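Local structure of beta-N-acetylhexosaminidase (Akkermansia muciniphila, 6JE8) at residues P186-P191 / K234-V239; V239-K244 / A298-T303; T303-Y308 / G318-A323. The protein hydrolyses terminal non-reducing N-acetylhexosamine units, releasing N-acetylglucosamine from terminally unbranched N-glycans and chitobiose, and N-acetylgalactosamine from suitable synthetic substrates. All blocks are in the same frame, centred on the assembly; numbering follows the deposited sequence.

Contact 1 of 3, residues P186-P191 / K234-V239; sequences PEIDMP and KFYASV
Met190 lays its thioether over one face of the Tyr236 ring, the two chains running past one another head to tail. In the conformer considered here, one of two modelled for Met190, SD stands 4.1 Å from the centroid of the Tyr236 ring and 13° off the normal, a Met-aromatic contact. The first torsion sets CG of Met190 between its backbone N and carbonyl carbon (chi1 60°), and a bend further along brings CE to 3.4 Å from CE1 of Tyr236; both approaches are established for this conformer alone. The opposite ring face is covered by Phe235 from the same helix, whose CD2 sits over its centre. Further along, Ile188 CG1 lies 4.1 Å from Val239 CG1, methylene against methyl. Strand 186-190 and helix 234-239 run antiparallel at 170°, as strand and returning helix do in the (beta/alpha)8 barrel of this domain. At the ring edge, in its plane, a water accepts from Tyr236 OH at 2.6 Å and donates to Asp189 O at 2.7 Å; Asn194 also bonds the hydroxyl. Chemically, the layer is apolar apart from this water-bridged link, while Asp189 turns its CB away from the helix, its side chain close to active-site His193 and Asp130.

Contact 2 of 3, residues V239-K244 / A298-T303; sequences VFNELK and AKNGQT
Gln302 and Asn300 bring their side-chain amides against the helix turn of Phe240, Asn241 and Lys244, and amide hydrogen bonds dominate. Gln302 NE2 donates to Phe240 O at 3.0 Å; that carbonyl also takes the helical bond from Lys244 N, the two donors coming from opposite faces of its plane. Asn300 ND2 gives one bond to Asn241 OD1 (2.9 Å, 154° at the hydrogen), with the amide planes turned 42° apart, and another to Gln302 OE1 at 3.1 Å, met from above the carbonyl plane. A water accepts from Gln302 NE2 and gives a weak bond to Leu243 O. Lys244 supplies the charged group: its CG is anti to the backbone N (chi1 -179°), and a bend at the second torsion, with the chain extended beyond, brings NZ to Asn300 O at 3.0 Å. Two acceptors, Asn241 OD1 and Asn300 OD1, approach to 3.3 Å without bonding. With an alanine at Gln302, Phe240 O would probably keep its helical bond but lose its second donor, and Asn300 ND2 one acceptor. Gly301, at positive phi, closes helix 282-299 in a Schellman motif. Amide and lysine hydrogen bonds thus tie the turn after that helix to the last turns of helix 230-246.

Contact 3 of 3, residues T303-Y308 / G318-A323; sequences TPQFWY and GETVYA
Val321 and Tyr308 form an apolar patch on one face of this parallel strand pair: Val321 CG2 comes to 3.5 Å from CD1 of Tyr308, obliquely to the ring. Tyr308 reaches it because its CG lies anti to the backbone N (chi1 -165°), which swings the ring back over the neighbouring strand; helix 329-339 borders the same patch. On the other face Trp307 and Tyr322 cross obliquely, their ring planes 49° apart, and Trp307 CE3 touches Tyr322 CB at 3.6 Å. Back on the Val321 face, Phe306 packs its CB on Val321 CG1 and turns its CE2 toward Glu319 OE1, while Pro304 CG lies 3.6 Å from Glu319 OE2, an oxygen that is hydrogen-bonded to His316. The backbones supply the regular part of the seam. Phe306 N donates to Thr320 O at 3.2 Å, Tyr322 N to Phe306 O at 2.8 Å, and Tyr308 N to Tyr322 O at 2.8 Å, a ladder that holds the strands in parallel register. At the polar edge, Tyr322 OH gives a bond of 2.7 Å to Gln305 OE1, the amide standing nearly upright to the ring with planes 84° apart. A water donating to Pro304 O also bonds Thr303 OG1, with a weak bond from Thr320 N. The side chain of Trp307 stands beside substrate-binding Trp324 and Trp400. Chemically, Tyr322 OH is matched to Gln305 OE1 and Trp307 NE1 to Glu187, which probably limits how both rings can turn beside the substrate site.

In the fold
All three contacts belong to the catalytic (beta/alpha)8 barrel and open and close in series along the chain. Contacts 1 and 2 share Val239 and helix 230-246, have centres about 9 Å apart, and touch through Met190 and Phe240, Ile188 and Leu243, and Pro186 and Leu243. Contact 2 ends at Thr303, where contact 3 begins, and helix 282-299 passes through a short turn into strand 303-307. Contact 3 lies about 16 Å from each of the others by centres. Strands 183-190 and 303-307 flank strand 251-255 in the barrel sheet. Contact 1 packs a helix against the outside of that sheet, contact 2 ties the same helix to the turn before strand 303-307, and contact 3 pairs two strands, one carrying a side chain beside the substrate site.

Contact 1 of 3, residues P186-P191 / K234-V239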
ATOM      1  N   PRO A 186      -2.199  -8.117   4.264  1.00  9.52           N
ATOM      2  CA  PRO A 186      -3.647  -7.926   4.387  1.00  6.55           C
ATOM      3  C   PRO A 186      -3.993  -6.953   5.503  1.00  9.85           C
ATOM      4  O   PRO A 186      -3.297  -6.866   6.513  1.00 10.54           O
ATOM      5  CB  PRO A 186      -4.148  -9.332   4.725  1.00  8.03           C
ATOM      6  CG  PRO A 186      -3.025  -9.921   5.539  1.00  8.40           C
ATOM      7  CD  PRO A 186      -1.747  -9.366   4.911  1.00  9.46           C
ATOM      8  N   GLU A 187      -5.089  -6.214   5.307  1.00  8.40           N
ATOM      9  CA  GLU A 187      -5.639  -5.336   6.338  1.00 10.05           C
ATOM     10  C   GLU A 187      -7.074  -5.746   6.617  1.00 12.59           C
ATOM     11  O   GLU A 187      -7.894  -5.806   5.697  1.00 10.84           O
ATOM     12  CB  GLU A 187      -5.604  -3.861   5.921  1.00 12.36           C
ATOM     13  CG  GLU A 187      -6.143  -2.905   7.015  1.00 10.85           C
ATOM     14  CD  GLU A 187      -6.174  -1.444   6.573  1.00 14.19           C
ATOM     15  OE1 GLU A 187      -5.627  -1.125   5.495  1.00 15.56           O
ATOM     16  OE2 GLU A 187      -6.758  -0.606   7.302  1.00 16.32           O
ATOM     17  N   ILE A 188      -7.367  -6.025   7.883  1.00  9.88           N
ATOM     18  CA  ILE A 188      -8.717  -6.298   8.358  1.00 12.13           C
ATOM     19  C   ILE A 188      -8.982  -5.284   9.455  1.00 13.87           C
ATOM     20  O   ILE A 188      -8.444  -5.413  10.560  1.00 13.96           O
ATOM     21  CB  ILE A 188      -8.878  -7.723   8.905  1.00 15.79           C
ATOM     22  CG1 ILE A 188      -8.432  -8.769   7.889  1.00 13.59           C
ATOM     23  CG2 ILE A 188     -10.349  -7.957   9.330  1.00 13.75           C
ATOM     24  CD1 ILE A 188      -9.238  -8.736   6.602  1.00 17.08           C
ATOM     25  N   ASP A 189      -9.806  -4.280   9.167  1.00 11.03           N
ATOM     26  CA  ASP A 189     -10.044  -3.229  10.144  1.00 12.53           C
ATOM     27  C   ASP A 189     -10.939  -3.706  11.274  1.00 13.76           C
ATOM     28  O   ASP A 189     -11.933  -4.399  11.050  1.00 14.02           O
ATOM     29  CB  ASP A 189     -10.672  -2.015   9.465  1.00 11.99           C
ATOM     30  CG  ASP A 189      -9.653  -1.211   8.715  1.00 18.47           C
ATOM     31  OD1 ASP A 189      -8.467  -1.568   8.839  1.00 19.19           O
ATOM     32  OD2 ASP A 189     -10.011  -0.239   8.027  1.00 19.16           O
ATOM     33  N   MET A 190     -10.584  -3.314  12.494  1.00 12.48           N
ATOM     34  CA  MET A 190     -11.360  -3.654  13.682  0.50 11.97           C
ATOM     35  C   MET A 190     -11.005  -2.663  14.775  1.00 17.56           C
ATOM     36  O   MET A 190      -9.883  -2.141  14.796  1.00 15.34           O
ATOM     37  CB  MET A 190     -11.073  -5.094  14.137  0.50 16.05           C
ATOM     38  CG  MET A 190      -9.613  -5.355  14.490  0.50 17.91           C
ATOM     39  SD  MET A 190      -9.268  -7.106  14.661  0.50 17.66           S
ATOM     40  CE  MET A 190      -9.334  -7.639  12.945  0.50 12.68           C
ATOM     41  N   PRO A 191     -11.934  -2.373  15.704  1.00 12.89           N
ATOM     42  CA  PRO A 191     -13.274  -2.956  15.800  1.00 10.27           C
ATOM     43  C   PRO A 191     -14.321  -2.262  14.929  1.00 11.79           C
ATOM     44  O   PRO A 191     -15.442  -2.774  14.856  1.00 12.85           O
ATOM     45  CB  PRO A 191     -13.612  -2.787  17.287  1.00 11.61           C
ATOM     46  CG  PRO A 191     -12.910  -1.516  17.660  1.00 14.85           C
ATOM     47  CD  PRO A 191     -11.614  -1.526  16.871  1.00 15.11           C
ATOM     48  N   LYS A 234     -14.039 -15.808  18.474  1.00 10.05           N
ATOM     49  CA  LYS A 234     -13.971 -16.981  17.608  0.70 12.14           C
ATOM     50  C   LYS A 234     -13.876 -16.575  16.142  1.00 11.32           C
ATOM     51  O   LYS A 234     -13.078 -17.141  15.380  1.00 11.41           O
ATOM     52  CB  LYS A 234     -15.190 -17.877  17.834  0.70 13.32           C
ATOM     53  CG  LYS A 234     -15.184 -19.135  16.980  0.70 15.27           C
ATOM     54  CD  LYS A 234     -15.849 -20.310  17.693  0.70 34.77           C
ATOM     55  CE  LYS A 234     -17.171 -19.918  18.353  0.70 37.62           C
ATOM     56  NZ  LYS A 234     -17.038 -19.502  19.791  0.70 38.06           N
ATOM     57  N   PHE A 235     -14.679 -15.591  15.731  1.00 10.35           N
ATOM     58  CA  PHE A 235     -14.606 -15.084  14.367  1.00 10.87           C
ATOM     59  C   PHE A 235     -13.211 -14.563  14.038  1.00  9.46           C
ATOM     60  O   PHE A 235     -12.639 -14.913  13.002  1.00  9.12           O
ATOM     61  CB  PHE A 235     -15.635 -13.974  14.167  1.00  8.69           C
ATOM     62  CG  PHE A 235     -15.591 -13.358  12.792  1.00  9.75           C
ATOM     63  CD1 PHE A 235     -15.972 -14.091  11.682  1.00 11.24           C
ATOM     64  CD2 PHE A 235     -15.172 -12.048  12.621  1.00  9.61           C
ATOM     65  CE1 PHE A 235     -15.939 -13.527  10.403  1.00 12.14           C
ATOM     66  CE2 PHE A 235     -15.138 -11.476  11.356  1.00 11.71           C
ATOM     67  CZ  PHE A 235     -15.520 -12.215  10.247  1.00 13.17           C
ATOM     68  N   TYR A 236     -12.661 -13.697  14.887  1.00  9.66           N
ATOM     69  CA  TYR A 236     -11.369 -13.122  14.519  1.00 12.55           C
ATOM     70  C   TYR A 236     -10.254 -14.154  14.588  1.00 10.51           C
ATOM     71  O   TYR A 236      -9.307 -14.080  13.796  1.00 10.09           O
ATOM     72  CB  TYR A 236     -11.055 -11.897  15.372  1.00 12.87           C
ATOM     73  CG  TYR A 236     -11.822 -10.680  14.879  1.00 14.61           C
ATOM     74  CD1 TYR A 236     -11.678 -10.236  13.562  1.00 14.05           C
ATOM     75  CD2 TYR A 236     -12.696  -9.996  15.705  1.00 19.89           C
ATOM     76  CE1 TYR A 236     -12.385  -9.138  13.088  1.00 15.09           C
ATOM     77  CE2 TYR A 236     -13.403  -8.884  15.240  1.00 18.32           C
ATOM     78  CZ  TYR A 236     -13.243  -8.465  13.932  1.00 18.00           C
ATOM     79  OH  TYR A 236     -13.935  -7.365  13.450  1.00 17.80           O
ATOM     80  N   ALA A 237     -10.345 -15.142  15.487  1.00  8.94           N
ATOM     81  CA  ALA A 237      -9.389 -16.249  15.423  1.00 12.46           C
ATOM     82  C   ALA A 237      -9.464 -16.961  14.071  1.00 10.44           C
ATOM     83  O   ALA A 237      -8.426 -17.297  13.471  1.00 13.13           O
ATOM     84  CB  ALA A 237      -9.645 -17.227  16.569  1.00 15.07           C
ATOM     85  N   SER A 238     -10.684 -17.193  13.572  1.00  8.90           N
ATOM     86  CA  SER A 238     -10.848 -17.815  12.255  1.00  9.20           C
ATOM     87  C   SER A 238     -10.262 -16.947  11.144  1.00 13.14           C
ATOM     88  O   SER A 238      -9.618 -17.456  10.210  1.00 11.11           O
ATOM     89  CB  SER A 238     -12.329 -18.067  11.981  1.00 13.92           C
ATOM     90  OG  SER A 238     -12.890 -18.905  12.986  1.00 18.41           O
ATOM     91  N   VAL A 239     -10.520 -15.637  11.211  1.00  9.46           N
ATOM     92  CA  VAL A 239      -9.955 -14.702  10.234  1.00  8.78           C
ATOM     93  C   VAL A 239      -8.440 -14.816  10.215  1.00  9.60           C
ATOM     94  O   VAL A 239      -7.818 -14.949   9.153  1.00 11.28           O
ATOM     95  CB  VAL A 239     -10.378 -13.257  10.556  1.00  9.61           C
ATOM     96  CG1 VAL A 239      -9.571 -12.264   9.695  1.00 10.49           C
ATOM     97  CG2 VAL A 239     -11.865 -13.068  10.308  1.00 10.01           C
TER
HETATM   98  O   HOH W   1     -13.559  -6.559  11.014  1.00 15.83           O

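Contact 2 of 3, residues V239-K244 / A298-T303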
ATOM      1  N   VAL A 239     -10.520 -15.637  11.211  1.00  9.46           N
ATOM      2  CA  VAL A 239      -9.955 -14.702  10.234  1.00  8.78           C
ATOM      3  C   VAL A 239      -8.440 -14.816  10.215  1.00  9.60           C
ATOM      4  O   VAL A 239      -7.818 -14.949   9.153  1.00 11.28           O
ATOM      5  CB  VAL A 239     -10.378 -13.257  10.556  1.00  9.61           C
ATOM      6  CG1 VAL A 239      -9.571 -12.264   9.695  1.00 10.49           C
ATOM      7  CG2 VAL A 239     -11.865 -13.068  10.308  1.00 10.01           C
ATOM      8  N   PHE A 240      -7.828 -14.720  11.396  1.00 11.50           N
ATOM      9  CA  PHE A 240      -6.373 -14.687  11.475  1.00 11.05           C
ATOM     10  C   PHE A 240      -5.772 -16.012  11.034  1.00  9.71           C
ATOM     11  O   PHE A 240      -4.676 -16.033  10.464  1.00  9.67           O
ATOM     12  CB  PHE A 240      -5.923 -14.339  12.896  1.00 11.76           C
ATOM     13  CG  PHE A 240      -6.298 -12.944  13.342  1.00 12.15           C
ATOM     14  CD1 PHE A 240      -6.614 -11.948  12.419  1.00 10.92           C
ATOM     15  CD2 PHE A 240      -6.320 -12.629  14.693  1.00 15.17           C
ATOM     16  CE1 PHE A 240      -6.943 -10.667  12.843  1.00 11.42           C
ATOM     17  CE2 PHE A 240      -6.648 -11.358  15.116  1.00 14.99           C
ATOM     18  CZ  PHE A 240      -6.966 -10.375  14.190  1.00 12.43           C
ATOM     19  N   ASN A 241      -6.478 -17.127  11.259  1.00 10.48           N
ATOM     20  CA  ASN A 241      -5.973 -18.411  10.774  1.00  9.87           C
ATOM     21  C   ASN A 241      -6.031 -18.496   9.253  1.00 12.63           C
ATOM     22  O   ASN A 241      -5.120 -19.063   8.622  1.00 14.41           O
ATOM     23  CB  ASN A 241      -6.755 -19.568  11.404  1.00 12.37           C
ATOM     24  CG  ASN A 241      -6.358 -19.821  12.856  1.00 15.55           C
ATOM     25  OD1 ASN A 241      -5.291 -19.406  13.303  1.00 21.75           O
ATOM     26  ND2 ASN A 241      -7.229 -20.510  13.599  1.00 19.45           N
ATOM     27  N   GLU A 242      -7.081 -17.932   8.635  1.00 12.40           N
ATOM     28  CA  GLU A 242      -7.097 -17.861   7.172  1.00 11.50           C
ATOM     29  C   GLU A 242      -5.947 -17.009   6.656  1.00 13.45           C
ATOM     30  O   GLU A 242      -5.275 -17.375   5.681  1.00 11.29           O
ATOM     31  CB  GLU A 242      -8.425 -17.311   6.657  1.00 10.77           C
ATOM     32  CG  GLU A 242      -9.587 -18.274   6.835  1.00 14.52           C
ATOM     33  CD  GLU A 242      -9.263 -19.679   6.344  1.00 16.25           C
ATOM     34  OE1 GLU A 242      -9.011 -19.840   5.136  1.00 17.79           O
ATOM     35  OE2 GLU A 242      -9.271 -20.623   7.164  1.00 15.51           O
ATOM     36  N   LEU A 243      -5.695 -15.869   7.309  1.00 10.51           N
ATOM     37  CA  LEU A 243      -4.590 -15.016   6.868  1.00  9.38           C
ATOM     38  C   LEU A 243      -3.247 -15.723   7.020  1.00 10.60           C
ATOM     39  O   LEU A 243      -2.351 -15.557   6.188  1.00 10.90           O
ATOM     40  CB  LEU A 243      -4.573 -13.707   7.647  1.00 10.18           C
ATOM     41  CG  LEU A 243      -5.795 -12.797   7.491  1.00  8.67           C
ATOM     42  CD1 LEU A 243      -5.563 -11.531   8.332  1.00 11.23           C
ATOM     43  CD2 LEU A 243      -6.059 -12.461   6.027  1.00  8.62           C
ATOM     44  N   LYS A 244      -3.082 -16.492   8.099  1.00 10.16           N
ATOM     45  CA  LYS A 244      -1.863 -17.274   8.272  1.00 10.39           C
ATOM     46  C   LYS A 244      -1.683 -18.276   7.136  1.00 16.28           C
ATOM     47  O   LYS A 244      -0.561 -18.484   6.651  1.00 16.25           O
ATOM     48  CB  LYS A 244      -1.912 -17.989   9.626  1.00 13.13           C
ATOM     49  CG  LYS A 244      -0.683 -18.831   9.944  1.00 16.25           C
ATOM     50  CD  LYS A 244       0.502 -17.983  10.315  1.00 18.65           C
ATOM     51  CE  LYS A 244       1.628 -18.870  10.871  1.00 24.27           C
ATOM     52  NZ  LYS A 244       2.824 -18.067  11.237  1.00 35.32           N
ATOM     53  N   ALA A 298      -0.096 -12.977  18.106  1.00 16.30           N
ATOM     54  CA  ALA A 298       1.188 -13.508  18.560  1.00 19.90           C
ATOM     55  C   ALA A 298       1.133 -15.022  18.708  1.00 16.85           C
ATOM     56  O   ALA A 298       2.074 -15.726  18.314  1.00 18.18           O
ATOM     57  CB  ALA A 298       1.585 -12.862  19.885  1.00 16.88           C
ATOM     58  N   LYS A 299       0.038 -15.540  19.273  1.00 22.11           N
ATOM     59  CA  LYS A 299      -0.143 -16.988  19.329  1.00 23.72           C
ATOM     60  C   LYS A 299      -0.051 -17.601  17.946  1.00 27.98           C
ATOM     61  O   LYS A 299       0.353 -18.762  17.806  1.00 23.30           O
ATOM     62  CB  LYS A 299      -1.491 -17.349  19.954  1.00 29.71           C
ATOM     63  CG  LYS A 299      -1.600 -17.109  21.450  1.00 41.18           C
ATOM     64  CD  LYS A 299      -2.589 -18.094  22.070  1.00 43.39           C
ATOM     65  CE  LYS A 299      -3.747 -18.390  21.120  1.00 40.19           C
ATOM     66  NZ  LYS A 299      -4.528 -19.594  21.523  1.00 62.62           N
ATOM     67  N   ASN A 300      -0.413 -16.841  16.913  1.00 23.18           N
ATOM     68  CA  ASN A 300      -0.288 -17.352  15.554  1.00 19.54           C
ATOM     69  C   ASN A 300       1.063 -17.087  14.886  1.00 21.14           C
ATOM     70  O   ASN A 300       1.239 -17.470  13.728  1.00 25.37           O
ATOM     71  CB  ASN A 300      -1.379 -16.745  14.685  1.00 24.76           C
ATOM     72  CG  ASN A 300      -2.416 -17.743  14.285  1.00 25.85           C
ATOM     73  OD1 ASN A 300      -2.428 -18.876  14.768  1.00 29.16           O
ATOM     74  ND2 ASN A 300      -3.303 -17.333  13.394  1.00 25.57           N
ATOM     75  N   GLY A 301       2.009 -16.428  15.554  1.00 15.93           N
ATOM     76  CA  GLY A 301       3.212 -15.993  14.872  1.00 18.00           C
ATOM     77  C   GLY A 301       3.014 -14.833  13.920  1.00 17.56           C
ATOM     78  O   GLY A 301       3.821 -14.637  13.012  1.00 20.97           O
ATOM     79  N   GLN A 302       1.955 -14.059  14.100  1.00 13.57           N
ATOM     80  CA  GLN A 302       1.673 -12.894  13.274  1.00 12.02           C
ATOM     81  C   GLN A 302       1.980 -11.626  14.051  1.00 14.46           C
ATOM     82  O   GLN A 302       2.069 -11.637  15.283  1.00 14.21           O
ATOM     83  CB  GLN A 302       0.209 -12.896  12.818  1.00 11.64           C
ATOM     84  CG  GLN A 302      -0.091 -13.971  11.787  1.00 10.65           C
ATOM     85  CD  GLN A 302      -1.574 -14.315  11.724  1.00 14.54           C
ATOM     86  OE1 GLN A 302      -2.214 -14.513  12.756  1.00 13.52           O
ATOM     87  NE2 GLN A 302      -2.123 -14.398  10.510  1.00 10.74           N
ATOM     88  N   THR A 303       2.152 -10.524  13.318  1.00 12.86           N
ATOM     89  CA  THR A 303       2.435  -9.250  13.964  1.00 15.39           C
ATOM     90  C   THR A 303       1.520  -8.156  13.427  1.00 14.96           C
ATOM     91  O   THR A 303       1.234  -8.116  12.222  1.00 12.88           O
ATOM     92  CB  THR A 303       3.912  -8.860  13.762  1.00 21.11           C
ATOM     93  OG1 THR A 303       4.185  -7.637  14.456  1.00 26.52           O
ATOM     94  CG2 THR A 303       4.229  -8.693  12.294  1.00 16.23           C
TER
HETATM   95  O   HOH W   2      -0.621 -13.826   8.111  1.00 14.58           O

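Contact 3 of 3, residues T303-Y308 / G318-A323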
ATOM      1  N   THR A 303       2.152 -10.524  13.318  1.00 12.86           N
ATOM      2  CA  THR A 303       2.435  -9.250  13.964  1.00 15.39           C
ATOM      3  C   THR A 303       1.520  -8.156  13.427  1.00 14.96           C
ATOM      4  O   THR A 303       1.234  -8.116  12.222  1.00 12.88           O
ATOM      5  CB  THR A 303       3.912  -8.860  13.762  1.00 21.11           C
ATOM      6  OG1 THR A 303       4.185  -7.637  14.456  1.00 26.52           O
ATOM      7  CG2 THR A 303       4.229  -8.693  12.294  1.00 16.23           C
ATOM      8  N   PRO A 304       1.042  -7.251  14.282  1.00 15.83           N
ATOM      9  CA  PRO A 304       0.095  -6.232  13.827  1.00 13.97           C
ATOM     10  C   PRO A 304       0.776  -4.975  13.297  1.00 17.58           C
ATOM     11  O   PRO A 304       1.908  -4.641  13.647  1.00 15.36           O
ATOM     12  CB  PRO A 304      -0.703  -5.913  15.097  1.00 14.19           C
ATOM     13  CG  PRO A 304       0.324  -6.065  16.188  1.00 14.94           C
ATOM     14  CD  PRO A 304       1.193  -7.241  15.753  1.00 15.66           C
ATOM     15  N   GLN A 305       0.044  -4.280  12.431  1.00 11.99           N
ATOM     16  CA  GLN A 305       0.407  -2.933  12.002  1.00 12.82           C
ATOM     17  C   GLN A 305      -0.779  -2.005  12.204  1.00 14.27           C
ATOM     18  O   GLN A 305      -1.931  -2.452  12.242  1.00 13.89           O
ATOM     19  CB  GLN A 305       0.819  -2.894  10.540  1.00 14.24           C
ATOM     20  CG  GLN A 305       2.132  -3.554  10.272  1.00 13.11           C
ATOM     21  CD  GLN A 305       2.558  -3.319   8.845  1.00 16.79           C
ATOM     22  OE1 GLN A 305       1.717  -3.105   7.969  1.00 17.78           O
ATOM     23  NE2 GLN A 305       3.860  -3.368   8.598  1.00 14.78           N
ATOM     24  N   PHE A 306      -0.493  -0.700  12.311  1.00 11.07           N
ATOM     25  CA  PHE A 306      -1.573   0.255  12.583  1.00 14.87           C
ATOM     26  C   PHE A 306      -1.407   1.566  11.828  1.00 15.02           C
ATOM     27  O   PHE A 306      -0.289   2.017  11.592  1.00 14.72           O
ATOM     28  CB  PHE A 306      -1.642   0.639  14.066  1.00 11.09           C
ATOM     29  CG  PHE A 306      -1.830  -0.520  14.995  1.00 14.29           C
ATOM     30  CD1 PHE A 306      -3.099  -0.946  15.339  1.00 17.22           C
ATOM     31  CD2 PHE A 306      -0.735  -1.177  15.532  1.00 19.00           C
ATOM     32  CE1 PHE A 306      -3.277  -2.019  16.209  1.00 16.76           C
ATOM     33  CE2 PHE A 306      -0.911  -2.237  16.408  1.00 19.78           C
ATOM     34  CZ  PHE A 306      -2.184  -2.652  16.742  1.00 15.89           C
ATOM     35  N   TRP A 307      -2.528   2.221  11.526  1.00 11.46           N
ATOM     36  CA  TRP A 307      -2.477   3.642  11.182  1.00  9.22           C
ATOM     37  C   TRP A 307      -2.203   4.400  12.474  1.00 16.04           C
ATOM     38  O   TRP A 307      -2.962   4.261  13.436  1.00 14.49           O
ATOM     39  CB  TRP A 307      -3.792   4.118  10.554  1.00 13.48           C
ATOM     40  CG  TRP A 307      -4.197   3.390   9.310  1.00 14.21           C
ATOM     41  CD1 TRP A 307      -5.257   2.531   9.169  1.00 13.86           C
ATOM     42  CD2 TRP A 307      -3.553   3.450   8.030  1.00 13.81           C
ATOM     43  NE1 TRP A 307      -5.306   2.048   7.884  1.00 15.08           N
ATOM     44  CE2 TRP A 307      -4.271   2.593   7.163  1.00 17.39           C
ATOM     45  CE3 TRP A 307      -2.439   4.142   7.531  1.00 13.28           C
ATOM     46  CZ2 TRP A 307      -3.915   2.411   5.819  1.00 13.70           C
ATOM     47  CZ3 TRP A 307      -2.076   3.949   6.196  1.00 17.90           C
ATOM     48  CH2 TRP A 307      -2.818   3.089   5.356  1.00 16.33           C
ATOM     49  N   TYR A 308      -1.115   5.172  12.516  1.00 11.75           N
ATOM     50  CA  TYR A 308      -0.678   5.760  13.780  1.00 16.42           C
ATOM     51  C   TYR A 308      -1.685   6.771  14.317  1.00 15.33           C
ATOM     52  O   TYR A 308      -2.226   7.601  13.577  1.00 15.10           O
ATOM     53  CB  TYR A 308       0.685   6.433  13.605  1.00 16.42           C
ATOM     54  CG  TYR A 308       1.420   6.780  14.900  1.00 17.91           C
ATOM     55  CD1 TYR A 308       1.480   5.881  15.958  1.00 17.14           C
ATOM     56  CD2 TYR A 308       2.094   7.998  15.034  1.00 22.55           C
ATOM     57  CE1 TYR A 308       2.174   6.186  17.132  1.00 22.62           C
ATOM     58  CE2 TYR A 308       2.790   8.313  16.207  1.00 24.58           C
ATOM     59  CZ  TYR A 308       2.827   7.401  17.248  1.00 26.24           C
ATOM     60  OH  TYR A 308       3.520   7.698  18.407  1.00 26.81           O
ATOM     61  N   GLY A 318       8.443  -2.207  19.274  1.00 30.97           N
ATOM     62  CA  GLY A 318       8.712  -3.125  18.197  1.00 35.54           C
ATOM     63  C   GLY A 318       7.645  -3.188  17.120  1.00 31.82           C
ATOM     64  O   GLY A 318       7.929  -3.674  16.021  1.00 31.13           O
ATOM     65  N   GLU A 319       6.429  -2.733  17.400  1.00 27.34           N
ATOM     66  CA  GLU A 319       5.388  -2.781  16.386  1.00 23.39           C
ATOM     67  C   GLU A 319       5.649  -1.709  15.326  1.00 21.89           C
ATOM     68  O   GLU A 319       6.477  -0.809  15.504  1.00 20.66           O
ATOM     69  CB  GLU A 319       4.008  -2.610  17.026  1.00 27.80           C
ATOM     70  CG  GLU A 319       3.565  -3.809  17.886  1.00 34.01           C
ATOM     71  CD  GLU A 319       2.227  -3.599  18.600  1.00 35.86           C
ATOM     72  OE1 GLU A 319       1.710  -2.460  18.613  1.00 33.50           O
ATOM     73  OE2 GLU A 319       1.685  -4.582  19.156  1.00 41.00           O
ATOM     74  N   THR A 320       4.938  -1.816  14.205  1.00 21.81           N
ATOM     75  CA  THR A 320       5.082  -0.879  13.097  1.00 15.80           C
ATOM     76  C   THR A 320       3.785  -0.098  12.895  1.00 14.88           C
ATOM     77  O   THR A 320       2.676  -0.669  12.886  1.00 16.14           O
ATOM     78  CB  THR A 320       5.485  -1.598  11.800  1.00 19.84           C
ATOM     79  OG1 THR A 320       6.831  -2.080  11.910  1.00 21.01           O
ATOM     80  CG2 THR A 320       5.414  -0.637  10.616  1.00 20.98           C
ATOM     81  N   VAL A 321       3.932   1.221  12.740  1.00 12.56           N
ATOM     82  CA  VAL A 321       2.803   2.108  12.529  1.00 11.16           C
ATOM     83  C   VAL A 321       3.064   2.954  11.289  1.00 12.25           C
ATOM     84  O   VAL A 321       4.205   3.133  10.858  1.00 11.63           O
ATOM     85  CB  VAL A 321       2.524   3.015  13.748  1.00 12.91           C
ATOM     86  CG1 VAL A 321       2.182   2.161  14.995  1.00 14.08           C
ATOM     87  CG2 VAL A 321       3.716   3.932  14.025  1.00 15.31           C
ATOM     88  N   TYR A 322       1.977   3.461  10.714  1.00 11.25           N
ATOM     89  CA  TYR A 322       2.018   4.303   9.522  1.00 11.28           C
ATOM     90  C   TYR A 322       1.697   5.742   9.892  1.00 10.97           C
ATOM     91  O   TYR A 322       0.649   6.013  10.488  1.00 13.60           O
ATOM     92  CB  TYR A 322       1.005   3.853   8.474  1.00 11.76           C
ATOM     93  CG  TYR A 322       1.261   2.516   7.842  1.00 11.95           C
ATOM     94  CD1 TYR A 322       0.964   1.342   8.522  1.00 14.87           C
ATOM     95  CD2 TYR A 322       1.761   2.420   6.542  1.00 13.35           C
ATOM     96  CE1 TYR A 322       1.176   0.101   7.942  1.00 14.60           C
ATOM     97  CE2 TYR A 322       1.966   1.177   5.953  1.00 14.59           C
ATOM     98  CZ  TYR A 322       1.675   0.023   6.661  1.00 14.96           C
ATOM     99  OH  TYR A 322       1.876  -1.225   6.100  1.00 14.01           O
ATOM    100  N   ALA A 323       2.559   6.666   9.483  1.00 10.85           N
ATOM    101  CA  ALA A 323       2.302   8.092   9.673  1.00 14.34           C
ATOM    102  C   ALA A 323       1.464   8.591   8.505  1.00 17.35           C
ATOM    103  O   ALA A 323       1.861   8.432   7.348  1.00 17.51           O
ATOM    104  CB  ALA A 323       3.617   8.869   9.765  1.00 15.02           C
TER
HETATM  105  O   HOH W   3       4.457  -4.827  13.551  1.00 26.71           O